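PDB 1U5Z: tumor necrosis factor ligand superfamily member 13 from Mus musculus, which acts as a homotrimeric cytokine that binds the receptors TACI and BCMA and helps regulate tumor cell growth. Local coordinates for residues 68-73 with 115-120. Sequence-based numbering, arbitrary orientation.
Sequences MGQVVS and ITVKIP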
loop_
_atom_site.group_PDB
_atom_site.type_symbol
_atom_site.label_atom_id
_atom_site.label_comp_id
_atom_site.label_asym_id
_atom_site.label_seq_id
_atom_site.Cartn_x
_atom_site.Cartn_y
_atom_site.Cartn_z
ATOM N N MET A 68 3.151 11.573 14.453
ATOM C CA MET A 68 1.879 10.861 14.491
ATOM C C MET A 68 1.763 9.746 13.455
ATOM O O MET A 68 2.558 9.632 12.525
ATOM C CB MET A 68 0.699 11.826 14.348
ATOM C CG MET A 68 -0.230 11.818 15.551
ATOM S SD MET A 68 -1.619 12.944 15.351
ATOM C CE MET A 68 -0.843 14.403 15.676
ATOM N N GLY A 69 0.741 8.926 13.646
ATOM C CA GLY A 69 0.473 7.817 12.767
ATOM C C GLY A 69 -0.649 6.945 13.284
ATOM O O GLY A 69 -1.211 7.190 14.352
ATOM N N GLN A 70 -0.949 5.904 12.521
ATOM C CA GLN A 70 -2.055 4.993 12.808
ATOM C C GLN A 70 -1.531 3.649 13.315
ATOM O O GLN A 70 -0.450 3.215 12.923
ATOM C CB GLN A 70 -2.910 4.782 11.548
ATOM C CG GLN A 70 -2.161 5.007 10.213
ATOM C CD GLN A 70 -2.897 4.439 9.030
ATOM O OE1 GLN A 70 -3.945 3.822 9.195
ATOM N NE2 GLN A 70 -2.362 4.633 7.839
ATOM N N VAL A 71 -2.321 2.989 14.163
ATOM C CA VAL A 71 -1.959 1.701 14.764
ATOM C C VAL A 71 -3.109 0.711 14.565
ATOM O O VAL A 71 -4.156 0.835 15.187
ATOM C CB VAL A 71 -1.655 1.845 16.272
ATOM C CG1 VAL A 71 -1.348 0.485 16.905
ATOM C CG2 VAL A 71 -0.498 2.816 16.499
ATOM N N VAL A 72 -2.906 -0.269 13.692
ATOM C CA VAL A 72 -3.920 -1.275 13.398
ATOM C C VAL A 72 -3.639 -2.540 14.193
ATOM O O VAL A 72 -2.598 -3.164 14.017
ATOM C CB VAL A 72 -3.954 -1.608 11.915
ATOM C CG1 VAL A 72 -5.078 -2.583 11.619
ATOM C CG2 VAL A 72 -4.123 -0.330 11.093
ATOM N N SER A 73 -4.583 -2.918 15.053
ATOM C CA SER A 73 -4.417 -4.050 15.954
ATOM C C SER A 73 -5.615 -4.980 15.950
ATOM O O SER A 73 -6.664 -4.656 15.420
ATOM C CB SER A 73 -4.142 -3.537 17.378
ATOM O OG SER A 73 -4.197 -2.118 17.424
ATOM N N ILE A 115 -11.003 -5.592 15.396
ATOM C CA ILE A 115 -9.982 -4.844 14.678
ATOM C C ILE A 115 -10.156 -3.363 14.987
ATOM O O ILE A 115 -11.266 -2.837 14.904
ATOM C CB ILE A 115 -10.108 -5.072 13.163
ATOM C CG1 ILE A 115 -10.109 -6.575 12.840
ATOM C CG2 ILE A 115 -8.955 -4.350 12.422
ATOM C CD1 ILE A 115 -8.732 -7.260 12.933
ATOM N N THR A 116 -9.063 -2.694 15.347
ATOM C CA THR A 116 -9.101 -1.258 15.625
ATOM C C THR A 116 -8.065 -0.491 14.831
ATOM O O THR A 116 -7.029 -1.029 14.443
ATOM C CB THR A 116 -8.911 -0.953 17.131
ATOM O OG1 THR A 116 -7.955 -1.854 17.713
ATOM C CG2 THR A 116 -10.202 -1.209 17.899
ATOM N N VAL A 117 -8.379 0.777 14.592
ATOM C CA VAL A 117 -7.450 1.723 13.999
ATOM C C VAL A 117 -7.386 2.899 14.969
ATOM O O VAL A 117 -8.291 3.725 15.007
ATOM C CB VAL A 117 -7.927 2.172 12.596
ATOM C CG1 VAL A 117 -6.936 3.144 11.970
ATOM C CG2 VAL A 117 -8.108 0.976 11.696
ATOM N N LYS A 118 -6.340 2.933 15.785
ATOM C CA LYS A 118 -6.169 3.970 16.795
ATOM C C LYS A 118 -4.987 4.876 16.493
ATOM O O LYS A 118 -4.015 4.463 15.878
ATOM C CB LYS A 118 -5.957 3.335 18.168
ATOM C CG LYS A 118 -7.163 2.590 18.687
ATOM C CD LYS A 118 -6.836 1.796 19.937
ATOM C CE LYS A 118 -8.043 1.006 20.389
ATOM N NZ LYS A 118 -7.742 0.136 21.549
ATOM N N ILE A 119 -5.077 6.117 16.960
ATOM C CA ILE A 119 -3.987 7.075 16.870
ATOM C C ILE A 119 -3.613 7.469 18.292
ATOM O O ILE A 119 -4.464 7.992 19.009
ATOM C CB ILE A 119 -4.433 8.284 16.048
ATOM C CG1 ILE A 119 -4.660 7.843 14.602
ATOM C CG2 ILE A 119 -3.383 9.407 16.107
ATOM C CD1 ILE A 119 -5.558 8.728 13.854
ATOM N N PRO A 120 -2.358 7.234 18.702
ATOM C CA PRO A 120 -1.971 7.371 20.120
ATOM C C PRO A 120 -1.956 8.789 20.707
ATOM O O PRO A 120 -1.543 8.924 21.860
ATOM C CB PRO A 120 -0.548 6.787 20.162
ATOM C CG PRO A 120 -0.358 6.087 18.846
ATOM C CD PRO A 120 -1.214 6.817 17.868
#
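Val71 and Lys118 face each other as a hydrogen-bonded antiparallel pair, and they show how two strands distant in sequence can be joined by backbone while their two faces meet different surroundings. Val71 N donates to Lys118 O at 2.8 Å, bent to 138° at the hydrogen, whereas the return bond from Lys118 N to Val71 O is nearly straight (170°). Two residues on, Ser73 and Thr116 form a second reciprocal pair, both bonds fairly straight, with Thr116 N 3.1 Å from Ser73 O. Between these pairs lies the non-hydrogen-bonded pair Val72 and Val117, where Val72 CA approaches Thr116 O to 3.3 Å in a CA-H...O contact.

The tightly packed face carries Gln70, Val72, Val117 and Ile119. With Val72 CG1 anti to the backbone N (chi1 -176°), CG2 is left beside that N and meets Val117 CG2 at 4.2 Å. The Gln70 side chain runs alongside that of Val117, pointing the same way, and its amide NE2 is anchored on Ser57 O. Farther along, Ile119 CG2 meets Met68 CG at 4.0 Å, the two side chains crossing at about a right angle.

On the other face, the looser, solvent side is confined to Val71, Lys118 and Pro120. Val71 CG2 touches Pro120 CG at 4.0 Å, its one apolar contact across the strands, and the Lys118 chain extends away from its partner strand. The Ser73 and Thr116 end of this face is buried; Ser73 OG has no hydrogen-bonding partner in the model, and Thr116 OG1 lies 3.8 Å away.

Within this TNF homology domain, a beta jelly roll, strand 80-88 pairs with the other edge of 68-75, while strands 24-34 and 44-47 pair with 114-119. Strand 51-61 packs against the face of Gln70, Val72 and Ile119, where Leu55 meets Val72 and Phe61 meets Ile119.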